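Local coordinates for malate dehydrogenase (Pyrococcus horikoshii, PDB 1V9N), which catalyses the NAD-dependent oxidation of (S)-malate to oxaloacetate, as a homodimer of the LDH2/MDH2 oxidoreductase family, at residues 122-128 and 276-282; 165-170 and 248-253. All coordinates share one frame; numbering follows the deposited sequence.

Interaction 1: residues 122-128 and 276-282; sequences ARNSNHY and SNVCHFF. With NDP (NADPH dihydro-nicotinamide-adenine-dinucleotide phosphate), chain B.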
loop_
_atom_site.group_PDB
_atom_site.type_symbol
_atom_site.label_atom_id
_atom_site.label_comp_id
_atom_site.label_asym_id
_atom_site.label_seq_id
_atom_site.Cartn_x
_atom_site.Cartn_y
_atom_site.Cartn_z
ATOM N N ALA A 122 -13.841 5.039 9.569
ATOM C CA ALA A 122 -14.329 5.215 10.925
ATOM C C ALA A 122 -13.326 5.895 11.841
ATOM O O ALA A 122 -12.121 5.692 11.724
ATOM C CB ALA A 122 -14.729 3.851 11.508
ATOM N N ARG A 123 -13.837 6.728 12.738
ATOM C CA ARG A 123 -13.000 7.406 13.717
ATOM C C ARG A 123 -13.623 7.086 15.062
ATOM O O ARG A 123 -14.692 6.469 15.128
ATOM C CB ARG A 123 -13.009 8.923 13.504
ATOM C CG ARG A 123 -14.346 9.573 13.838
ATOM C CD ARG A 123 -14.319 11.063 13.562
ATOM N NE ARG A 123 -15.587 11.701 13.915
ATOM C CZ ARG A 123 -16.099 12.737 13.260
ATOM N NH1 ARG A 123 -15.450 13.242 12.221
ATOM N NH2 ARG A 123 -17.249 13.274 13.647
ATOM N N ASN A 124 -12.957 7.513 16.129
ATOM C CA ASN A 124 -13.432 7.300 17.491
ATOM C C ASN A 124 -13.746 5.837 17.780
ATOM O O ASN A 124 -14.793 5.503 18.341
ATOM C CB ASN A 124 -14.661 8.178 17.759
ATOM C CG ASN A 124 -14.983 8.292 19.242
ATOM O OD1 ASN A 124 -14.114 8.097 20.089
ATOM N ND2 ASN A 124 -16.232 8.624 19.560
ATOM N N SER A 125 -12.816 4.967 17.400
ATOM C CA SER A 125 -12.955 3.534 17.613
ATOM C C SER A 125 -11.845 3.051 18.563
ATOM O O SER A 125 -11.212 3.852 19.251
ATOM C CB SER A 125 -12.865 2.806 16.266
ATOM O OG SER A 125 -13.063 1.409 16.409
ATOM N N ASN A 126 -11.613 1.742 18.589
ATOM C CA ASN A 126 -10.597 1.142 19.449
ATOM C C ASN A 126 -9.827 0.076 18.674
ATOM O O ASN A 126 -10.173 -0.232 17.538
ATOM C CB ASN A 126 -11.263 0.521 20.690
ATOM C CG ASN A 126 -11.459 1.528 21.811
ATOM O OD1 ASN A 126 -10.484 1.992 22.411
ATOM N ND2 ASN A 126 -12.713 1.884 22.090
ATOM N N HIS A 127 -8.788 -0.488 19.289
ATOM C CA HIS A 127 -7.970 -1.514 18.637
ATOM C C HIS A 127 -8.868 -2.616 18.082
ATOM O O HIS A 127 -9.670 -3.183 18.820
ATOM C CB HIS A 127 -6.977 -2.088 19.650
ATOM C CG HIS A 127 -6.086 -3.159 19.097
ATOM N ND1 HIS A 127 -6.392 -4.500 19.184
ATOM C CD2 HIS A 127 -4.889 -3.084 18.470
ATOM C CE1 HIS A 127 -5.418 -5.206 18.637
ATOM N NE2 HIS A 127 -4.495 -4.372 18.197
ATOM N N TYR A 128 -8.742 -2.925 16.792
ATOM C CA TYR A 128 -9.610 -3.949 16.215
ATOM C C TYR A 128 -8.993 -5.296 15.827
ATOM O O TYR A 128 -9.554 -6.027 15.018
ATOM C CB TYR A 128 -10.405 -3.366 15.031
ATOM C CG TYR A 128 -9.681 -3.152 13.697
ATOM C CD1 TYR A 128 -8.389 -3.637 13.466
ATOM C CD2 TYR A 128 -10.344 -2.530 12.631
ATOM C CE1 TYR A 128 -7.780 -3.516 12.203
ATOM C CE2 TYR A 128 -9.749 -2.411 11.372
ATOM C CZ TYR A 128 -8.471 -2.908 11.161
ATOM O OH TYR A 128 -7.910 -2.833 9.899
ATOM N N SER A 276 -9.625 6.896 22.871
ATOM C CA SER A 276 -8.418 6.333 22.260
ATOM C C SER A 276 -8.300 6.873 20.837
ATOM O O SER A 276 -7.204 7.136 20.340
ATOM C CB SER A 276 -8.481 4.810 22.222
ATOM O OG SER A 276 -8.520 4.269 23.532
ATOM N N ASN A 277 -9.454 7.023 20.199
ATOM C CA ASN A 277 -9.568 7.548 18.849
ATOM C C ASN A 277 -8.786 6.772 17.787
ATOM O O ASN A 277 -8.068 7.354 16.976
ATOM C CB ASN A 277 -9.173 9.031 18.843
ATOM C CG ASN A 277 -9.938 9.841 17.804
ATOM O OD1 ASN A 277 -10.883 9.349 17.184
ATOM N ND2 ASN A 277 -9.537 11.099 17.619
ATOM N N VAL A 278 -8.915 5.449 17.805
ATOM C CA VAL A 278 -8.268 4.631 16.789
ATOM C C VAL A 278 -9.173 4.816 15.571
ATOM O O VAL A 278 -10.397 4.867 15.713
ATOM C CB VAL A 278 -8.244 3.135 17.168
ATOM C CG1 VAL A 278 -7.639 2.330 16.032
ATOM C CG2 VAL A 278 -7.433 2.928 18.439
ATOM N N CYS A 279 -8.582 4.938 14.388
ATOM C CA CYS A 279 -9.370 5.132 13.178
ATOM C C CYS A 279 -9.115 4.011 12.177
ATOM O O CYS A 279 -8.024 3.448 12.138
ATOM C CB CYS A 279 -9.046 6.495 12.559
ATOM S SG CYS A 279 -9.427 7.921 13.657
ATOM N N HIS A 280 -10.127 3.689 11.374
ATOM C CA HIS A 280 -10.003 2.613 10.395
ATOM C C HIS A 280 -10.429 3.041 8.995
ATOM O O HIS A 280 -11.159 4.017 8.822
ATOM C CB HIS A 280 -10.873 1.413 10.788
ATOM C CG HIS A 280 -10.870 1.093 12.251
ATOM N ND1 HIS A 280 -9.712 0.912 12.978
ATOM C CD2 HIS A 280 -11.891 0.873 13.112
ATOM C CE1 HIS A 280 -10.022 0.594 14.221
ATOM N NE2 HIS A 280 -11.338 0.564 14.330
ATOM N N PHE A 281 -9.975 2.278 8.007
ATOM C CA PHE A 281 -10.300 2.511 6.600
ATOM C C PHE A 281 -10.778 1.173 6.037
ATOM O O PHE A 281 -10.119 0.152 6.221
ATOM C CB PHE A 281 -9.055 2.968 5.828
ATOM C CG PHE A 281 -9.276 3.113 4.341
ATOM C CD1 PHE A 281 -9.786 4.292 3.808
ATOM C CD2 PHE A 281 -8.986 2.059 3.477
ATOM C CE1 PHE A 281 -10.006 4.425 2.436
ATOM C CE2 PHE A 281 -9.202 2.178 2.102
ATOM C CZ PHE A 281 -9.714 3.367 1.580
ATOM N N PHE A 282 -11.926 1.177 5.368
ATOM C CA PHE A 282 -12.469 -0.041 4.771
ATOM C C PHE A 282 -12.853 0.263 3.333
ATOM O O PHE A 282 -13.474 1.292 3.043
ATOM C CB PHE A 282 -13.709 -0.517 5.538
ATOM C CG PHE A 282 -13.468 -0.726 7.009
ATOM C CD1 PHE A 282 -12.847 -1.883 7.473
ATOM C CD2 PHE A 282 -13.834 0.253 7.931
ATOM C CE1 PHE A 282 -12.591 -2.059 8.833
ATOM C CE2 PHE A 282 -13.583 0.087 9.293
ATOM C CZ PHE A 282 -12.959 -1.074 9.743
HETATM P PA NDP B . 3.728 -11.107 8.715
HETATM O O1A NDP B . 3.443 -12.211 9.599
HETATM O O2A NDP B . 5.125 -10.677 8.356
HETATM O O5B NDP B . 2.887 -11.377 7.333
HETATM C C5B NDP B . 2.922 -10.443 6.238
HETATM C C4B NDP B . 1.989 -11.033 5.163
HETATM O O4B NDP B . 2.862 -11.781 4.297
HETATM C C3B NDP B . 0.910 -11.987 5.593
HETATM O O3B NDP B . -0.267 -11.732 4.769
HETATM C C2B NDP B . 1.430 -13.362 5.361
HETATM O O2B NDP B . 0.469 -14.415 5.167
HETATM C C1B NDP B . 2.367 -13.117 4.219
HETATM N N9A NDP B . 3.581 -13.979 4.199
HETATM C C8A NDP B . 4.382 -14.438 5.283
HETATM N N7A NDP B . 5.388 -15.164 4.851
HETATM C C5A NDP B . 5.285 -15.204 3.490
HETATM C C6A NDP B . 6.046 -15.802 2.436
HETATM N N6A NDP B . 7.143 -16.514 2.719
HETATM N N1A NDP B . 5.651 -15.641 1.125
HETATM C C2A NDP B . 4.530 -14.909 0.824
HETATM N N3A NDP B . 3.750 -14.303 1.743
HETATM C C4A NDP B . 4.182 -14.489 3.070
HETATM O O3 NDP B . 2.988 -9.781 9.120
HETATM P PN NDP B . 2.986 -8.736 10.313
HETATM O O1N NDP B . 3.354 -7.461 9.706
HETATM O O2N NDP B . 3.944 -9.348 11.296
HETATM O O5D NDP B . 1.467 -8.813 10.782
HETATM C C5D NDP B . 1.079 -8.884 12.183
HETATM C C4D NDP B . -0.492 -8.941 12.317
HETATM O O4D NDP B . -0.853 -7.930 13.240
HETATM C C3D NDP B . -1.320 -8.647 11.042
HETATM O O3D NDP B . -2.409 -9.578 10.997
HETATM C C2D NDP B . -1.755 -7.197 11.166
HETATM O O2D NDP B . -2.964 -6.956 10.477
HETATM C C1D NDP B . -1.838 -7.042 12.707
HETATM N N1N NDP B . -1.555 -5.666 13.197
HETATM C C2N NDP B . -2.636 -4.984 13.822
HETATM C C3N NDP B . -2.366 -3.641 14.314
HETATM C C7N NDP B . -3.437 -2.888 14.977
HETATM O O7N NDP B . -3.283 -1.746 15.427
HETATM N N7N NDP B . -4.674 -3.436 15.122
HETATM C C4N NDP B . -1.053 -3.107 14.144
HETATM C C5N NDP B . -0.014 -3.789 13.525
HETATM C C6N NDP B . -0.258 -5.077 13.052
HETATM P P2B NDP B . 0.018 -15.448 6.236
HETATM O O1X NDP B . -0.030 -16.696 5.459
HETATM O O2X NDP B . -1.331 -15.078 6.765
HETATM O O3X NDP B . 1.047 -15.511 7.361
HETATM O O HOH W 1 -12.204 6.103 20.680
#

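Interaction 2: residues 165-170 and 248-253; sequences LGTNPI and LSLMVD. With NDP (NADPH dihydro-nicotinamide-adenine-dinucleotide phosphate), chain B.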
loop_
_atom_site.group_PDB
_atom_site.type_symbol
_atom_site.label_atom_id
_atom_site.label_comp_id
_atom_site.label_asym_id
_atom_site.label_seq_id
_atom_site.Cartn_x
_atom_site.Cartn_y
_atom_site.Cartn_z
ATOM N N LEU A 165 5.062 7.310 14.575
ATOM C CA LEU A 165 4.169 6.657 13.621
ATOM C C LEU A 165 3.637 5.333 14.167
ATOM O O LEU A 165 4.273 4.694 15.010
ATOM C CB LEU A 165 4.912 6.398 12.308
ATOM C CG LEU A 165 5.615 7.597 11.662
ATOM C CD1 LEU A 165 6.393 7.121 10.451
ATOM C CD2 LEU A 165 4.595 8.652 11.267
ATOM N N GLY A 166 2.474 4.916 13.676
ATOM C CA GLY A 166 1.906 3.657 14.124
ATOM C C GLY A 166 2.373 2.509 13.248
ATOM O O GLY A 166 2.950 2.734 12.185
ATOM N N THR A 167 2.141 1.279 13.692
ATOM C CA THR A 167 2.532 0.111 12.916
ATOM C C THR A 167 1.542 -0.077 11.762
ATOM O O THR A 167 1.692 -0.959 10.914
ATOM C CB THR A 167 2.605 -1.137 13.809
ATOM O OG1 THR A 167 1.469 -1.179 14.681
ATOM C CG2 THR A 167 3.879 -1.098 14.649
ATOM N N ASN A 168 0.536 0.789 11.765
ATOM C CA ASN A 168 -0.507 0.885 10.746
ATOM C C ASN A 168 -0.487 -0.171 9.648
ATOM O O ASN A 168 0.127 0.016 8.600
ATOM C CB ASN A 168 -0.422 2.281 10.137
ATOM C CG ASN A 168 -0.419 3.363 11.198
ATOM O OD1 ASN A 168 -0.665 3.085 12.373
ATOM N ND2 ASN A 168 -0.156 4.597 10.797
ATOM N N PRO A 169 -1.204 -1.282 9.863
ATOM C CA PRO A 169 -1.246 -2.362 8.880
ATOM C C PRO A 169 -2.117 -2.089 7.662
ATOM O O PRO A 169 -2.954 -1.180 7.658
ATOM C CB PRO A 169 -1.759 -3.541 9.704
ATOM C CG PRO A 169 -2.760 -2.882 10.602
ATOM C CD PRO A 169 -2.038 -1.602 11.037
ATOM N N ILE A 170 -1.887 -2.889 6.625
ATOM C CA ILE A 170 -2.632 -2.827 5.380
ATOM C C ILE A 170 -3.018 -4.256 5.040
ATOM O O ILE A 170 -2.177 -5.154 5.080
ATOM C CB ILE A 170 -1.784 -2.288 4.216
ATOM C CG1 ILE A 170 -1.401 -0.832 4.472
ATOM C CG2 ILE A 170 -2.558 -2.441 2.908
ATOM C CD1 ILE A 170 -0.460 -0.251 3.427
ATOM N N LEU A 248 4.190 4.447 3.622
ATOM C CA LEU A 248 3.031 3.566 3.706
ATOM C C LEU A 248 2.307 3.785 5.032
ATOM O O LEU A 248 1.078 3.737 5.100
ATOM C CB LEU A 248 3.476 2.105 3.586
ATOM C CG LEU A 248 4.007 1.669 2.213
ATOM C CD1 LEU A 248 4.696 0.318 2.326
ATOM C CD2 LEU A 248 2.853 1.601 1.216
ATOM N N SER A 249 3.076 4.020 6.090
ATOM C CA SER A 249 2.489 4.259 7.403
ATOM C C SER A 249 1.665 5.539 7.379
ATOM O O SER A 249 0.602 5.611 7.993
ATOM C CB SER A 249 3.579 4.369 8.471
ATOM O OG SER A 249 3.002 4.648 9.732
ATOM N N LEU A 250 2.161 6.548 6.671
ATOM C CA LEU A 250 1.460 7.827 6.561
ATOM C C LEU A 250 0.202 7.698 5.704
ATOM O O LEU A 250 -0.821 8.322 5.982
ATOM C CB LEU A 250 2.380 8.891 5.965
ATOM C CG LEU A 250 3.608 9.280 6.792
ATOM C CD1 LEU A 250 4.245 10.525 6.174
ATOM C CD2 LEU A 250 3.204 9.556 8.244
HETATM N N MSE A 251 0.290 6.899 4.649
HETATM C CA MSE A 251 -0.856 6.677 3.779
HETATM C C MSE A 251 -2.006 6.184 4.648
HETATM O O MSE A 251 -3.127 6.676 4.551
HETATM C CB MSE A 251 -0.517 5.621 2.720
HETATM C CG MSE A 251 -1.694 5.206 1.854
HETATM SE SE MSE A 251 -1.181 3.917 0.493
HETATM C CE MSE A 251 -1.355 2.317 1.531
ATOM N N VAL A 252 -1.717 5.216 5.512
ATOM C CA VAL A 252 -2.729 4.666 6.405
ATOM C C VAL A 252 -3.353 5.740 7.304
ATOM O O VAL A 252 -4.577 5.805 7.439
ATOM C CB VAL A 252 -2.140 3.557 7.302
ATOM C CG1 VAL A 252 -3.157 3.143 8.362
ATOM C CG2 VAL A 252 -1.738 2.368 6.462
ATOM N N ASP A 253 -2.516 6.573 7.919
ATOM C CA ASP A 253 -3.006 7.631 8.806
ATOM C C ASP A 253 -3.788 8.706 8.051
ATOM O O ASP A 253 -4.732 9.288 8.581
ATOM C CB ASP A 253 -1.842 8.290 9.555
ATOM C CG ASP A 253 -1.764 7.862 11.012
ATOM O OD1 ASP A 253 -2.814 7.837 11.695
ATOM O OD2 ASP A 253 -0.650 7.569 11.482
HETATM P PA NDP B . 3.728 -11.107 8.715
HETATM O O1A NDP B . 3.443 -12.211 9.599
HETATM O O2A NDP B . 5.125 -10.677 8.356
HETATM O O5B NDP B . 2.887 -11.377 7.333
HETATM C C5B NDP B . 2.922 -10.443 6.238
HETATM C C4B NDP B . 1.989 -11.033 5.163
HETATM O O4B NDP B . 2.862 -11.781 4.297
HETATM C C3B NDP B . 0.910 -11.987 5.593
HETATM O O3B NDP B . -0.267 -11.732 4.769
HETATM C C2B NDP B . 1.430 -13.362 5.361
HETATM O O2B NDP B . 0.469 -14.415 5.167
HETATM C C1B NDP B . 2.367 -13.117 4.219
HETATM N N9A NDP B . 3.581 -13.979 4.199
HETATM C C8A NDP B . 4.382 -14.438 5.283
HETATM N N7A NDP B . 5.388 -15.164 4.851
HETATM C C5A NDP B . 5.285 -15.204 3.490
HETATM C C6A NDP B . 6.046 -15.802 2.436
HETATM N N6A NDP B . 7.143 -16.514 2.719
HETATM N N1A NDP B . 5.651 -15.641 1.125
HETATM C C2A NDP B . 4.530 -14.909 0.824
HETATM N N3A NDP B . 3.750 -14.303 1.743
HETATM C C4A NDP B . 4.182 -14.489 3.070
HETATM O O3 NDP B . 2.988 -9.781 9.120
HETATM P PN NDP B . 2.986 -8.736 10.313
HETATM O O1N NDP B . 3.354 -7.461 9.706
HETATM O O2N NDP B . 3.944 -9.348 11.296
HETATM O O5D NDP B . 1.467 -8.813 10.782
HETATM C C5D NDP B . 1.079 -8.884 12.183
HETATM C C4D NDP B . -0.492 -8.941 12.317
HETATM O O4D NDP B . -0.853 -7.930 13.240
HETATM C C3D NDP B . -1.320 -8.647 11.042
HETATM O O3D NDP B . -2.409 -9.578 10.997
HETATM C C2D NDP B . -1.755 -7.197 11.166
HETATM O O2D NDP B . -2.964 -6.956 10.477
HETATM C C1D NDP B . -1.838 -7.042 12.707
HETATM N N1N NDP B . -1.555 -5.666 13.197
HETATM C C2N NDP B . -2.636 -4.984 13.822
HETATM C C3N NDP B . -2.366 -3.641 14.314
HETATM C C7N NDP B . -3.437 -2.888 14.977
HETATM O O7N NDP B . -3.283 -1.746 15.427
HETATM N N7N NDP B . -4.674 -3.436 15.122
HETATM C C4N NDP B . -1.053 -3.107 14.144
HETATM C C5N NDP B . -0.014 -3.789 13.525
HETATM C C6N NDP B . -0.258 -5.077 13.052
HETATM P P2B NDP B . 0.018 -15.448 6.236
HETATM O O1X NDP B . -0.030 -16.696 5.459
HETATM O O2X NDP B . -1.331 -15.078 6.765
HETATM O O3X NDP B . 1.047 -15.511 7.361
HETATM O O HOH W 2 1.720 6.785 11.388
#

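Interaction 1: residues 122-128 and 276-282
Tyr128 swings its ring over His280 with CG between its own backbone N and carbonyl carbon (chi1 76°). His280 meets it with CG anti to the carbonyl carbon (chi1 -40°). The two rings form an offset stack, centroids 4.3 Å apart and planes at 23°. Tyr128 CD2 sits over the centre of the imidazole. Ser125 OG shares a hydrogen bond of 2.8 Å with His280 NE2, at the imidazole edge. His280 ND1 is hydrogen-bonded to Thr149 OG1, so both ring nitrogens have partners and the ring is unlikely to turn. With an alanine in place of His280, Tyr128 would probably lose its stacking partner and Ser125 OG its mate. Phe282 CZ lies in plane at the edge of the Tyr128 ring, 3.8 Å from Tyr128 CE2. Asn277 OD1 accepts from Asn124 N at 3.0 Å. His127 NE2 lies 3.2 Å from the carboxamide N7N of NADPH, while His127 ND1 is hydrogen-bonded to Tyr63 OH. Ala122 pairs with His280 and Ser125 with Val278, both as hydrogen-bonded pairs. The register shifts by one residue between them, which makes this a beta bulge in two antiparallel strands of the mixed sheet, beside the nicotinamide pocket.

Interaction 2: residues 165-170 and 248-253
The Asn168 side chain crosses that of Asp253 at about a right angle. The amide and carboxylate planes are 88° apart. Asn168 ND2 gives two hydrogen bonds to the helix. The one to Ser249 O, 3.1 Å long, is nearly straight at 166° and lies in the amide plane. The other meets Asp253 OD2 from above the carboxylate plane, also at 3.1 Å, and is more bent. Ser249 O also accepts from Asp253 N in the helix, and the two donors reach it from opposite faces of its carbonyl plane. A water accepts from Gly166 N and donates to Asp253 OD2. Ser265 OG is a further partner of both Asn168 ND2 and Asp253 OD2, and Asp253 OD1 bonds to Asn150 ND2, so the buried carboxylate has several polar partners.

The loop thus lies against helix 242-258 just before strand 170-174 starts. Thr167 and Pro169 of the loop reach the cofactor: Pro169 CD is 3.6 Å from C4N of the NADPH nicotinamide, and Thr167 OG1 is 3.2 Å from C5N. Asn168 is therefore a second-shell residue, fixed to the helix between two pocket residues.

Apolar side chains pack on both sides of this polar centre. Val252 crosses Asn168 at a slant, with CG1 3.4 Å from Asn168 CB. Its other methyl, CG2, rests on Ile170 CG1. Met251, a selenomethionine, bends at chi3 (86°), and its CE meets Ile170 CD1 tightly at 3.3 Å; the two side chains cross at about a right angle. Leu165 CD2 also lies close to Leu250 CD2, at 3.4 Å, and Leu165 packs on Ile307 of the second subunit.

From the N terminus, the chain passes several helices and strands before strand 117-125 brings it to residues 122-128. It then passes helix 132-139 and strand 144-149 and reaches the loop 165-170. After strands 170-174 and 181-185 it enters helix 242-258, where residues 248-253 close the loop of interaction 2. Strand 278-285 follows, and residues 276-282 close the longer loop of interaction 1. Interaction 2 is thus nested inside interaction 1. One contact joins two neighbouring strands of the mixed sheet; the other ties the approach to strand 170-174 to a helix. Their nearest atoms are about 5 Å apart, without touching. Both reach NADPH at its nicotinamide end.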